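Local coordinates for DNA helicase RecQ (Deinococcus radiodurans, PDB 4Q48), which probably couples ATP hydrolysis to the unwinding of duplex DNA while translocating in the 3'-5' direction, this fragment being the zinc-containing catalytic core of RecQ, at residues Q35-G40 against L61-T66; G40-L45 against P175-T180; V44-G49 against F203-D208; C55-S60 against L115-V120; F142-A147 against P159-L164. All blocks are in the same frame, centred on the assembly; numbering follows the deposited sequence.

Contact 1. Residues Q35-G40 against L61-T66; sequences QVAEGG and LLRPGT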
# COMPACT_ATOMS: atom_id res chain seq x y z
N GLN A 35 -2.81 -23.02 3.41
CA GLN A 35 -3.81 -22.64 4.38
C GLN A 35 -5.18 -22.58 3.70
O GLN A 35 -6.20 -22.96 4.29
CB GLN A 35 -3.43 -21.29 5.01
CG GLN A 35 -4.59 -20.42 5.43
CD GLN A 35 -5.14 -20.82 6.77
OE1 GLN A 35 -4.50 -21.56 7.52
NE2 GLN A 35 -6.34 -20.34 7.09
N VAL A 36 -5.20 -22.15 2.44
CA VAL A 36 -6.45 -22.00 1.72
C VAL A 36 -6.83 -23.35 1.10
O VAL A 36 -8.00 -23.64 0.93
CB VAL A 36 -6.36 -20.89 0.64
CG1 VAL A 36 -7.73 -20.64 0.01
CG2 VAL A 36 -5.90 -19.60 1.26
N ALA A 37 -5.85 -24.18 0.79
CA ALA A 37 -6.18 -25.48 0.21
C ALA A 37 -6.78 -26.42 1.25
O ALA A 37 -7.67 -27.20 0.93
CB ALA A 37 -4.97 -26.11 -0.42
N GLU A 38 -6.32 -26.32 2.50
CA GLU A 38 -6.86 -27.14 3.59
C GLU A 38 -8.14 -26.53 4.14
O GLU A 38 -8.55 -26.84 5.26
CB GLU A 38 -5.85 -27.29 4.73
CG GLU A 38 -4.64 -28.17 4.43
CD GLU A 38 -3.63 -28.22 5.59
OE1 GLU A 38 -3.60 -27.27 6.43
OE2 GLU A 38 -2.82 -29.17 5.64
N GLY A 39 -8.77 -25.66 3.36
CA GLY A 39 -10.06 -25.09 3.71
C GLY A 39 -10.07 -23.86 4.59
O GLY A 39 -11.13 -23.42 5.04
N GLY A 40 -8.89 -23.28 4.84
CA GLY A 40 -8.79 -22.15 5.74
C GLY A 40 -9.18 -20.82 5.12
O GLY A 40 -9.54 -20.75 3.94
N LEU A 61 -7.06 -24.90 -8.12
CA LEU A 61 -6.75 -26.13 -8.83
C LEU A 61 -6.65 -27.32 -7.87
O LEU A 61 -6.89 -28.47 -8.25
CB LEU A 61 -5.45 -26.01 -9.62
CG LEU A 61 -5.48 -25.04 -10.79
CD1 LEU A 61 -4.18 -25.13 -11.58
CD2 LEU A 61 -6.72 -25.24 -11.68
N LEU A 62 -6.26 -27.05 -6.64
CA LEU A 62 -6.06 -28.13 -5.68
C LEU A 62 -7.37 -28.65 -5.09
O LEU A 62 -7.52 -29.84 -4.86
CB LEU A 62 -5.10 -27.68 -4.58
CG LEU A 62 -3.69 -27.59 -5.16
CD1 LEU A 62 -2.75 -26.73 -4.32
CD2 LEU A 62 -3.12 -28.99 -5.34
N ARG A 63 -8.31 -27.75 -4.80
CA ARG A 63 -9.59 -28.15 -4.26
C ARG A 63 -10.63 -28.45 -5.35
O ARG A 63 -10.65 -27.80 -6.40
CB ARG A 63 -10.10 -27.09 -3.29
CG ARG A 63 -8.99 -26.72 -2.30
CD ARG A 63 -9.45 -25.87 -1.14
NE ARG A 63 -10.43 -26.58 -0.32
CZ ARG A 63 -11.65 -26.13 -0.11
NH1 ARG A 63 -12.02 -24.99 -0.66
NH2 ARG A 63 -12.49 -26.82 0.64
N PRO A 64 -11.48 -29.46 -5.12
CA PRO A 64 -12.48 -29.78 -6.15
C PRO A 64 -13.41 -28.61 -6.36
O PRO A 64 -13.82 -27.96 -5.41
CB PRO A 64 -13.24 -30.98 -5.55
CG PRO A 64 -12.43 -31.44 -4.42
CD PRO A 64 -11.69 -30.26 -3.91
N GLY A 65 -13.74 -28.34 -7.61
CA GLY A 65 -14.67 -27.27 -7.92
C GLY A 65 -13.97 -25.98 -8.26
O GLY A 65 -12.73 -25.89 -8.25
N THR A 66 -14.79 -24.98 -8.57
CA THR A 66 -14.38 -23.73 -9.17
C THR A 66 -14.00 -22.65 -8.15
O THR A 66 -14.76 -22.41 -7.20
CB THR A 66 -15.50 -23.21 -10.03
OG1 THR A 66 -15.94 -24.25 -10.90
CG2 THR A 66 -15.08 -21.95 -10.81
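R63 lays its side chain across the C-terminal end of helix 29-37, where the carbonyl oxygens of V36 and A37 point out of the last turn. The aliphatic part does most of the touching: CD of R63 is 3.0 Å from O of A37 and 3.4 Å from O of V36. CG of R63 is set anti to its own carbonyl carbon (chi1 -49°), and a bend at chi3 (63°) then swings the guanidinium past the helix end toward G39. There CA of G39 lies 4.1 Å above the guanidinium plane, displaced toward its rim, and A37 O and V36 O approach the group obliquely. Arginine suits the place because its methylene chain can pack on the last turn while its positive head stays near the negative end of the helix dipole, an arrangement that is likely to be favourable. The head also packs on P175.

Beside the arginine, CB of A37 and CB of L62 meet at 4.4 Å, the small methyl letting the helices come close, while L62 also packs on R11 and A12. G39 has a positive phi, where a side chain would be jammed against the preceding carbonyl oxygen, so glycine fits. Its N bonds to O of V36 at 3.3 Å, and N of G40 reaches O of Q35 at 2.8 Å. These two bonds, with G39 as the C-prime residue, form the Schellman motif that ends helix 29-37, and the whole is a surface junction of two helix C-termini in the DEAD/DEAH-box helicase domain.

Contact 2. Residues G40-L45 against P175-T180; sequences GNALVL and PRVALT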
# COMPACT_ATOMS: atom_id res chain seq x y z
N GLY A 40 -8.89 -23.28 4.84
CA GLY A 40 -8.79 -22.15 5.74
C GLY A 40 -9.18 -20.82 5.12
O GLY A 40 -9.54 -20.75 3.94
N ASN A 41 -9.14 -19.76 5.93
CA ASN A 41 -9.31 -18.40 5.44
C ASN A 41 -7.97 -17.71 5.51
O ASN A 41 -7.07 -18.19 6.20
CB ASN A 41 -10.33 -17.62 6.28
CG ASN A 41 -11.74 -18.12 6.10
OD1 ASN A 41 -12.03 -18.89 5.17
ND2 ASN A 41 -12.64 -17.66 6.97
N ALA A 42 -7.82 -16.60 4.81
CA ALA A 42 -6.52 -15.93 4.75
C ALA A 42 -6.63 -14.46 4.37
O ALA A 42 -7.54 -14.04 3.65
CB ALA A 42 -5.61 -16.66 3.79
N LEU A 43 -5.69 -13.67 4.89
CA LEU A 43 -5.49 -12.29 4.47
C LEU A 43 -4.11 -12.19 3.88
O LEU A 43 -3.11 -12.42 4.56
CB LEU A 43 -5.64 -11.33 5.63
CG LEU A 43 -5.46 -9.87 5.21
CD1 LEU A 43 -6.32 -9.57 4.00
CD2 LEU A 43 -5.81 -8.93 6.35
N VAL A 44 -4.06 -11.88 2.59
CA VAL A 44 -2.80 -11.86 1.86
C VAL A 44 -2.46 -10.46 1.34
O VAL A 44 -3.25 -9.83 0.63
CB VAL A 44 -2.82 -12.88 0.70
CG1 VAL A 44 -1.57 -12.74 -0.16
CG2 VAL A 44 -2.93 -14.29 1.25
N LEU A 45 -1.29 -9.96 1.73
CA LEU A 45 -0.88 -8.62 1.34
C LEU A 45 0.42 -8.76 0.57
O LEU A 45 1.43 -9.24 1.09
CB LEU A 45 -0.75 -7.74 2.57
CG LEU A 45 -1.97 -7.88 3.51
CD1 LEU A 45 -1.57 -8.61 4.77
CD2 LEU A 45 -2.65 -6.58 3.86
N PRO A 175 -13.97 -21.52 1.96
CA PRO A 175 -12.82 -20.67 2.28
C PRO A 175 -12.89 -19.29 1.64
O PRO A 175 -13.38 -19.17 0.51
CB PRO A 175 -11.62 -21.45 1.70
CG PRO A 175 -12.09 -22.82 1.54
CD PRO A 175 -13.55 -22.72 1.21
N ARG A 176 -12.42 -18.27 2.36
CA ARG A 176 -12.32 -16.91 1.85
C ARG A 176 -10.86 -16.45 1.88
O ARG A 176 -10.27 -16.37 2.96
CB ARG A 176 -13.12 -15.92 2.69
CG ARG A 176 -14.54 -15.68 2.27
CD ARG A 176 -15.26 -14.77 3.26
NE ARG A 176 -14.98 -15.05 4.67
CZ ARG A 176 -15.50 -16.05 5.37
NH1 ARG A 176 -16.35 -16.90 4.79
NH2 ARG A 176 -15.17 -16.22 6.64
N VAL A 177 -10.26 -16.13 0.74
CA VAL A 177 -8.95 -15.49 0.81
C VAL A 177 -9.02 -14.11 0.17
O VAL A 177 -9.51 -13.94 -0.96
CB VAL A 177 -7.83 -16.35 0.16
CG1 VAL A 177 -8.09 -16.58 -1.33
CG2 VAL A 177 -6.49 -15.70 0.38
N ALA A 178 -8.61 -13.11 0.93
CA ALA A 178 -8.62 -11.72 0.48
C ALA A 178 -7.20 -11.26 0.26
O ALA A 178 -6.33 -11.42 1.13
CB ALA A 178 -9.35 -10.80 1.49
N LEU A 179 -6.93 -10.73 -0.92
CA LEU A 179 -5.58 -10.31 -1.24
C LEU A 179 -5.52 -8.84 -1.61
O LEU A 179 -6.44 -8.33 -2.27
CB LEU A 179 -5.02 -11.17 -2.38
CG LEU A 179 -5.35 -12.66 -2.34
CD1 LEU A 179 -6.56 -12.95 -3.22
CD2 LEU A 179 -4.15 -13.49 -2.77
N THR A 180 -4.52 -8.12 -1.11
CA THR A 180 -4.40 -6.72 -1.48
C THR A 180 -2.93 -6.31 -1.67
O THR A 180 -2.01 -6.97 -1.18
CB THR A 180 -5.08 -5.77 -0.45
OG1 THR A 180 -5.03 -4.42 -0.92
CG2 THR A 180 -4.43 -5.88 0.92
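Parallel strand pairing joins A42-L45 to R176-T180, neighbours in the buried seven-stranded sheet of the first helicase domain. The strand segments run 14° apart. N of A42 binds O of R176, and the ladder continues from A178 N to A42 O (3.1 Å), V44 N to A178 O (2.7 Å) and T180 N to V44 O (2.8 Å), so that A42 and V44 use both their N-H and C=O groups on this neighbour.

On one face, the branched chains of V44, V177 and L179 pack beside the small A42, under helices 29-37 and 50-62. V44 and L179 lie side by side, pointing the same way; with CG1 anti to the backbone N, V44 brings this methyl to 3.7 Å from CD2 of L179, leaving its CG2 to meet CG2 of V177 at a slant. This is the RecA-like core of a P-loop helicase, in which strand 42-45 runs into the phosphate-binding loop and T180 begins the T-A-T sequence that corresponds to helicase motif III. On the other face, CG2 of T180 packs 3.5 Å from CD2 of L45, and OG1 of T180 is bonded to H148 and T182.

Just before strand 42-45 begins, N41 extends the pairing with its side chain. Its OD1 accepts from N of R176 at 2.9 Å, the donor standing 50° out of the amide's carbonyl plane. Its ND2 lies near NH2 of R176, but both are donors and no bond forms; the amide and guanidinium planes are 64° apart, and NE of R176 bonds instead to O of L195.

Contact 3. Residues V44-G49 against F203-D208; sequences VLMPTG and FVSSFD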
# COMPACT_ATOMS: atom_id res chain seq x y z
N VAL A 44 -4.06 -11.88 2.59
CA VAL A 44 -2.80 -11.86 1.86
C VAL A 44 -2.46 -10.46 1.34
O VAL A 44 -3.25 -9.83 0.63
CB VAL A 44 -2.82 -12.88 0.70
CG1 VAL A 44 -1.57 -12.74 -0.16
CG2 VAL A 44 -2.93 -14.29 1.25
N LEU A 45 -1.29 -9.96 1.73
CA LEU A 45 -0.88 -8.62 1.34
C LEU A 45 0.42 -8.76 0.57
O LEU A 45 1.43 -9.24 1.09
CB LEU A 45 -0.75 -7.74 2.57
CG LEU A 45 -1.97 -7.88 3.51
CD1 LEU A 45 -1.57 -8.61 4.77
CD2 LEU A 45 -2.65 -6.58 3.86
N MET A 46 0.35 -8.46 -0.73
CA MET A 46 1.51 -8.61 -1.60
C MET A 46 1.62 -7.51 -2.63
O MET A 46 0.63 -6.91 -3.03
CB MET A 46 1.45 -9.96 -2.33
CG MET A 46 1.82 -11.14 -1.44
SD MET A 46 2.29 -12.64 -2.34
CE MET A 46 2.96 -11.96 -3.85
N PRO A 47 2.84 -7.23 -3.10
CA PRO A 47 2.94 -6.40 -4.30
C PRO A 47 2.19 -7.07 -5.46
O PRO A 47 2.00 -8.31 -5.46
CB PRO A 47 4.45 -6.32 -4.57
CG PRO A 47 5.11 -7.34 -3.68
CD PRO A 47 4.14 -7.74 -2.61
N THR A 48 1.79 -6.30 -6.47
CA THR A 48 1.11 -6.88 -7.62
C THR A 48 2.04 -7.80 -8.41
O THR A 48 3.24 -7.53 -8.54
CB THR A 48 0.55 -5.79 -8.51
OG1 THR A 48 -0.13 -4.83 -7.69
CG2 THR A 48 -0.43 -6.39 -9.50
N GLY A 49 1.49 -8.91 -8.91
CA GLY A 49 2.26 -9.87 -9.69
C GLY A 49 1.58 -11.23 -9.74
O GLY A 49 0.75 -11.56 -8.88
N PHE A 203 -1.12 -12.72 6.04
CA PHE A 203 0.17 -12.99 5.41
C PHE A 203 0.77 -11.78 4.70
O PHE A 203 0.12 -11.13 3.87
CB PHE A 203 0.06 -14.15 4.43
CG PHE A 203 -0.39 -15.43 5.06
CD1 PHE A 203 -1.74 -15.71 5.21
CD2 PHE A 203 0.54 -16.37 5.49
CE1 PHE A 203 -2.16 -16.89 5.78
CE2 PHE A 203 0.12 -17.56 6.05
CZ PHE A 203 -1.22 -17.82 6.19
N VAL A 204 2.01 -11.46 5.04
CA VAL A 204 2.65 -10.32 4.42
C VAL A 204 3.88 -10.82 3.68
O VAL A 204 4.87 -11.21 4.30
CB VAL A 204 3.03 -9.25 5.47
CG1 VAL A 204 3.69 -8.07 4.82
CG2 VAL A 204 1.78 -8.77 6.23
N SER A 205 3.82 -10.83 2.35
CA SER A 205 5.01 -11.18 1.57
C SER A 205 5.81 -9.90 1.43
O SER A 205 5.24 -8.80 1.49
CB SER A 205 4.65 -11.79 0.22
OG SER A 205 5.69 -11.62 -0.74
N SER A 206 7.11 -10.00 1.17
CA SER A 206 7.90 -8.78 1.19
C SER A 206 7.57 -7.82 0.06
O SER A 206 7.38 -8.22 -1.09
CB SER A 206 9.37 -9.11 1.15
OG SER A 206 10.12 -7.95 1.39
N PHE A 207 7.47 -6.54 0.43
CA PHE A 207 7.32 -5.42 -0.49
C PHE A 207 8.70 -4.86 -0.86
O PHE A 207 8.85 -4.06 -1.78
CB PHE A 207 6.46 -4.34 0.12
CG PHE A 207 5.01 -4.69 0.18
CD1 PHE A 207 4.52 -5.54 1.17
CD2 PHE A 207 4.11 -4.16 -0.76
CE1 PHE A 207 3.17 -5.86 1.23
CE2 PHE A 207 2.75 -4.49 -0.70
CZ PHE A 207 2.28 -5.34 0.30
N ASP A 208 9.71 -5.31 -0.13
CA ASP A 208 11.00 -4.73 -0.29
C ASP A 208 11.52 -4.93 -1.72
O ASP A 208 11.21 -5.91 -2.40
CB ASP A 208 11.99 -5.31 0.71
CG ASP A 208 13.29 -4.51 0.76
OD1 ASP A 208 13.29 -3.36 0.25
OD2 ASP A 208 14.28 -5.04 1.29
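The exit of strand 42-45 into the phosphate-binding P-loop, which includes the ADP-contacting G49, is flanked here by edge strand 202-204 and the linker after it, with L45, M46 and P47 meeting V204, S205 and F207. Two backbone bonds pair the strand ends in parallel: N of L45 to O of F203 (2.8 Å) and N of S205 to O of L45 (3.1 Å). Beside them CD1 of L45 rests 3.7 Å from CG2 of V204.

Beyond the strands, side chains of the linker pack on the loop and on its backbone. SD of M46 lies against CB of S205 at 3.6 Å; a serine is small enough to admit the long, flexible methionine. The ring of F207, with CG anti to the carbonyl carbon (chi1 -74°), turns a face to P47: CD stands 4.0 Å from the ring centroid and only 9° off the normal, a CH-pi contact. F207 also meets the ring of F390. With an alanine at F207, the CD of P47 is likely to lose its aromatic platform and F390 its ring partner, leaving a gap beside the loop.

OG of S206 accepts from N of D208 at 3.1 Å, an ST turn, and also bonds to E392, with D208 salt-bridged to R383. The contact is the junction of the P-loop strand with the linker leaving the first RecA-like domain, beside the zinc-binding region.

Contact 4. Residues C55-S60 against L115-V120; sequences CYQLPS and LDLLYV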
# COMPACT_ATOMS: atom_id res chain seq x y z
N CYS A 55 -1.89 -17.43 -5.36
CA CYS A 55 -2.39 -17.69 -4.03
C CYS A 55 -3.86 -18.09 -3.99
O CYS A 55 -4.34 -18.59 -2.97
CB CYS A 55 -2.13 -16.46 -3.16
SG CYS A 55 -0.35 -16.20 -2.87
N TYR A 56 -4.59 -17.83 -5.07
CA TYR A 56 -5.93 -18.37 -5.15
C TYR A 56 -6.08 -19.30 -6.34
O TYR A 56 -6.87 -20.24 -6.29
CB TYR A 56 -6.99 -17.27 -5.20
CG TYR A 56 -6.88 -16.30 -6.34
CD1 TYR A 56 -7.33 -16.65 -7.62
CD2 TYR A 56 -6.39 -15.02 -6.15
CE1 TYR A 56 -7.24 -15.74 -8.67
CE2 TYR A 56 -6.31 -14.11 -7.19
CZ TYR A 56 -6.73 -14.47 -8.45
OH TYR A 56 -6.64 -13.55 -9.48
N GLN A 57 -5.34 -19.04 -7.41
CA GLN A 57 -5.42 -19.86 -8.62
C GLN A 57 -4.97 -21.28 -8.35
O GLN A 57 -5.59 -22.24 -8.79
CB GLN A 57 -4.56 -19.24 -9.71
CG GLN A 57 -5.13 -17.97 -10.29
CD GLN A 57 -4.15 -17.29 -11.22
OE1 GLN A 57 -2.94 -17.44 -11.09
NE2 GLN A 57 -4.67 -16.57 -12.18
N LEU A 58 -3.88 -21.42 -7.61
CA LEU A 58 -3.33 -22.73 -7.31
C LEU A 58 -4.25 -23.48 -6.33
O LEU A 58 -4.60 -24.64 -6.59
CB LEU A 58 -1.90 -22.59 -6.78
CG LEU A 58 -1.06 -23.83 -6.51
CD1 LEU A 58 -1.29 -24.88 -7.57
CD2 LEU A 58 0.40 -23.44 -6.48
N PRO A 59 -4.65 -22.84 -5.21
CA PRO A 59 -5.66 -23.51 -4.40
C PRO A 59 -6.93 -23.87 -5.18
O PRO A 59 -7.49 -24.94 -4.93
CB PRO A 59 -5.97 -22.48 -3.30
CG PRO A 59 -4.73 -21.67 -3.21
CD PRO A 59 -4.20 -21.57 -4.59
N SER A 60 -7.38 -23.03 -6.11
CA SER A 60 -8.55 -23.38 -6.91
C SER A 60 -8.30 -24.67 -7.71
O SER A 60 -9.21 -25.48 -7.93
CB SER A 60 -8.96 -22.23 -7.82
OG SER A 60 -9.31 -21.06 -7.08
N LEU A 115 -15.35 -25.22 -15.04
CA LEU A 115 -14.38 -24.13 -14.88
C LEU A 115 -13.46 -24.41 -13.69
O LEU A 115 -13.82 -25.16 -12.75
CB LEU A 115 -15.09 -22.79 -14.67
CG LEU A 115 -16.25 -22.58 -15.66
CD1 LEU A 115 -16.95 -21.24 -15.44
CD2 LEU A 115 -15.77 -22.73 -17.07
N ASP A 116 -12.25 -23.89 -13.78
CA ASP A 116 -11.37 -23.94 -12.64
C ASP A 116 -11.45 -22.61 -11.91
O ASP A 116 -11.32 -22.53 -10.69
CB ASP A 116 -9.95 -24.21 -13.10
CG ASP A 116 -9.80 -25.57 -13.68
OD1 ASP A 116 -9.95 -26.55 -12.91
OD2 ASP A 116 -9.51 -25.64 -14.90
N LEU A 117 -11.66 -21.57 -12.70
CA LEU A 117 -11.76 -20.22 -12.17
C LEU A 117 -12.92 -19.51 -12.81
O LEU A 117 -13.20 -19.68 -13.99
CB LEU A 117 -10.48 -19.43 -12.42
CG LEU A 117 -9.25 -19.99 -11.73
CD1 LEU A 117 -8.02 -19.40 -12.36
CD2 LEU A 117 -9.32 -19.71 -10.25
N LEU A 118 -13.64 -18.76 -12.00
CA LEU A 118 -14.65 -17.87 -12.51
C LEU A 118 -14.39 -16.46 -12.00
O LEU A 118 -14.42 -16.17 -10.80
CB LEU A 118 -16.04 -18.33 -12.09
CG LEU A 118 -17.07 -17.35 -12.64
CD1 LEU A 118 -17.14 -17.45 -14.14
CD2 LEU A 118 -18.43 -17.59 -12.03
N TYR A 119 -14.08 -15.57 -12.93
CA TYR A 119 -13.91 -14.16 -12.61
C TYR A 119 -15.26 -13.44 -12.70
O TYR A 119 -15.94 -13.51 -13.73
CB TYR A 119 -12.85 -13.54 -13.54
CG TYR A 119 -11.43 -13.96 -13.19
CD1 TYR A 119 -10.84 -15.09 -13.75
CD2 TYR A 119 -10.70 -13.25 -12.27
CE1 TYR A 119 -9.54 -15.46 -13.41
CE2 TYR A 119 -9.43 -13.60 -11.93
CZ TYR A 119 -8.85 -14.70 -12.49
OH TYR A 119 -7.56 -15.01 -12.10
N VAL A 120 -15.65 -12.77 -11.63
CA VAL A 120 -16.98 -12.19 -11.60
C VAL A 120 -16.97 -10.81 -10.96
O VAL A 120 -16.45 -10.61 -9.87
CB VAL A 120 -17.95 -13.14 -10.83
CG1 VAL A 120 -17.33 -13.61 -9.52
CG2 VAL A 120 -19.31 -12.49 -10.58
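The hydroxyl of Y119 is the meeting point: OH of Y56 lies 3.1 Å from it, and either hydroxyl could be the donor, while NE2 of Q57 donates to it from 3.3 Å. The tyrosines cross at about a right angle, the Y119 oxygen coming in at the edge of the Y56 ring. The chain of Q57, extended beyond CG (chi2 172°), carries NE2 to the hydroxyl, and its amide stands almost perpendicular (89°) to the Y119 ring. Tyrosine, a long ring with a polar tip, suits both sites in this buried layer. With a phenylalanine in place of Y119, the Y56 hydroxyl and the Q57 amide would probably be left without this shared partner.

Next to this, L117 inserts two methyls: CD1 packs 3.8 Å from CG of Q57 and CD2 3.5 Å from CB of S60.

Within the helix, O of Y56 accepts bonds from both N and OG of S60 (2.8 and 2.7 Å), from opposite faces of its carbonyl plane. L84 of helix 74-84 covers Q57, L117 and Y119, and R90 forms a salt bridge with D116. This is the packing of the helix after the P-loop on the parallel sheet, characteristic of the RecA-like fold.

Contact 5. Residues F142-A147 against P159-L164; sequences FAIDEA and PEYQQL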
# COMPACT_ATOMS: atom_id res chain seq x y z
N PHE A 142 -13.86 -18.69 -2.39
CA PHE A 142 -13.97 -17.30 -2.81
C PHE A 142 -12.64 -16.58 -2.62
O PHE A 142 -12.09 -16.58 -1.51
CB PHE A 142 -15.04 -16.59 -2.00
CG PHE A 142 -16.42 -17.03 -2.30
CD1 PHE A 142 -17.04 -16.66 -3.48
CD2 PHE A 142 -17.11 -17.85 -1.41
CE1 PHE A 142 -18.35 -17.06 -3.76
CE2 PHE A 142 -18.39 -18.27 -1.68
CZ PHE A 142 -19.02 -17.87 -2.87
N ALA A 143 -12.12 -15.97 -3.69
CA ALA A 143 -10.97 -15.06 -3.57
C ALA A 143 -11.43 -13.65 -3.81
O ALA A 143 -11.89 -13.33 -4.91
CB ALA A 143 -9.89 -15.41 -4.54
N ILE A 144 -11.31 -12.81 -2.79
CA ILE A 144 -11.60 -11.38 -2.94
C ILE A 144 -10.30 -10.62 -3.24
O ILE A 144 -9.47 -10.39 -2.34
CB ILE A 144 -12.31 -10.82 -1.70
CG1 ILE A 144 -13.70 -11.45 -1.54
CG2 ILE A 144 -12.53 -9.34 -1.83
CD1 ILE A 144 -13.78 -12.54 -0.48
N ASP A 145 -10.09 -10.29 -4.51
CA ASP A 145 -8.91 -9.54 -4.93
C ASP A 145 -9.19 -8.05 -4.80
O ASP A 145 -10.33 -7.60 -4.95
CB ASP A 145 -8.50 -9.86 -6.37
CG ASP A 145 -6.99 -9.68 -6.58
OD1 ASP A 145 -6.38 -8.86 -5.85
OD2 ASP A 145 -6.43 -10.36 -7.47
N GLU A 146 -8.12 -7.30 -4.53
CA GLU A 146 -8.22 -5.89 -4.18
C GLU A 146 -9.20 -5.63 -3.05
O GLU A 146 -10.09 -4.77 -3.17
CB GLU A 146 -8.59 -5.06 -5.41
CG GLU A 146 -7.36 -4.69 -6.22
CD GLU A 146 -7.61 -4.80 -7.69
OE1 GLU A 146 -8.67 -5.33 -8.06
OE2 GLU A 146 -6.75 -4.34 -8.48
N ALA A 147 -9.03 -6.38 -1.96
CA ALA A 147 -9.95 -6.35 -0.82
C ALA A 147 -10.11 -4.96 -0.19
O ALA A 147 -11.09 -4.67 0.51
CB ALA A 147 -9.50 -7.34 0.22
N PRO A 159 -19.22 1.08 -3.28
CA PRO A 159 -20.38 0.78 -2.42
C PRO A 159 -20.72 -0.71 -2.51
O PRO A 159 -21.21 -1.30 -1.54
CB PRO A 159 -21.49 1.66 -3.00
CG PRO A 159 -20.80 2.63 -3.92
CD PRO A 159 -19.59 1.90 -4.44
N GLU A 160 -20.42 -1.29 -3.67
CA GLU A 160 -20.57 -2.72 -3.91
C GLU A 160 -19.74 -3.46 -2.88
O GLU A 160 -20.26 -4.29 -2.12
CB GLU A 160 -20.07 -3.10 -5.32
CG GLU A 160 -20.51 -2.19 -6.47
CD GLU A 160 -19.74 -2.47 -7.77
OE1 GLU A 160 -20.30 -3.12 -8.68
OE2 GLU A 160 -18.55 -2.07 -7.85
N TYR A 161 -18.45 -3.15 -2.86
CA TYR A 161 -17.49 -3.93 -2.09
C TYR A 161 -17.79 -4.11 -0.60
O TYR A 161 -17.42 -5.14 -0.04
CB TYR A 161 -16.08 -3.35 -2.28
CG TYR A 161 -15.29 -4.20 -3.25
CD1 TYR A 161 -15.69 -4.34 -4.57
CD2 TYR A 161 -14.20 -4.95 -2.81
CE1 TYR A 161 -15.00 -5.17 -5.44
CE2 TYR A 161 -13.50 -5.78 -3.67
CZ TYR A 161 -13.90 -5.90 -4.99
OH TYR A 161 -13.20 -6.73 -5.86
N GLN A 162 -18.51 -3.20 0.05
CA GLN A 162 -18.71 -3.42 1.48
C GLN A 162 -19.96 -4.25 1.72
O GLN A 162 -20.35 -4.44 2.87
CB GLN A 162 -18.87 -2.10 2.24
CG GLN A 162 -19.87 -1.15 1.61
CD GLN A 162 -19.95 0.17 2.36
OE1 GLN A 162 -19.29 0.35 3.38
NE2 GLN A 162 -20.78 1.07 1.87
N GLN A 163 -20.57 -4.75 0.65
CA GLN A 163 -21.66 -5.71 0.78
C GLN A 163 -21.17 -7.17 0.80
O GLN A 163 -21.92 -8.08 1.19
CB GLN A 163 -22.66 -5.53 -0.33
CG GLN A 163 -23.23 -4.13 -0.39
CD GLN A 163 -24.41 -4.05 -1.33
OE1 GLN A 163 -25.13 -5.03 -1.52
NE2 GLN A 163 -24.59 -2.88 -1.95
N LEU A 164 -19.91 -7.38 0.42
CA LEU A 164 -19.30 -8.70 0.38
C LEU A 164 -19.22 -9.32 1.77
O LEU A 164 -18.64 -10.40 1.95
CB LEU A 164 -17.90 -8.63 -0.22
CG LEU A 164 -17.86 -8.30 -1.71
CD1 LEU A 164 -16.45 -8.28 -2.20
CD2 LEU A 164 -18.74 -9.25 -2.54
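The DEAH box of this helicase, its motif II or Walker B element, begins at the end of strand 139-145, and Y161 donates its hydroxyl to the backbone O of D145. The OH to O distance is 3.1 Å and the approach, at 169°, is almost in line with the carbonyl bond, D145 O lying near the ring plane at its edge. A tyrosine suits the place, being long enough to reach a main-chain oxygen from the adjoining loop. CE2 of Y161 also comes 3.6 Å from O of E146, which approaches the ring obliquely.

Beside this polar contact the packing is apolar. CG2 of I144, anti to the backbone N, touches both CE2 of Y161 and CD1 of L164, each at 4.1 Å; I144 runs past Y161 and past L164, each pair pointing in opposite directions. CD1 of L164 sits 4.0 Å above the Y161 ring plane, displaced toward its rim, so the methyls of I144 and L164 and the ring interlock.

On the D145 side, OD1 accepts from N of E146 (2.7 Å) through its anti lone pair and forms a salt bridge with K52, an ADP-binding residue of the P-loop. Segment 159-164 takes in what is probably the end of the aromatic-rich loop of RecQ helicases, thought to relay DNA binding to ATP hydrolysis, and the contact joins it to the Walker B motif of the nucleotide site.

From the N terminus, contact 1 closes first, joining the end of helix 29-37 to that of helix 50-62 around the P-loop. Strand 42-45 lies between its segments, so contacts 2 and 3, which both start there, cross it and close far longer loops at strands 176-180 and 202-204, placing 42-45 between them in the sheet. Contact 4 also crosses contact 1, carrying helix 50-62 to strand 117-120. It and the short-range contact 5 follow in series, both within the spans of contacts 2 and 3. Strand 139-145, used by contact 5, bonds to 176-180, and Y56 of contact 4 packs on A143 and D145. Contact 3 alone reaches out toward the zinc-binding region.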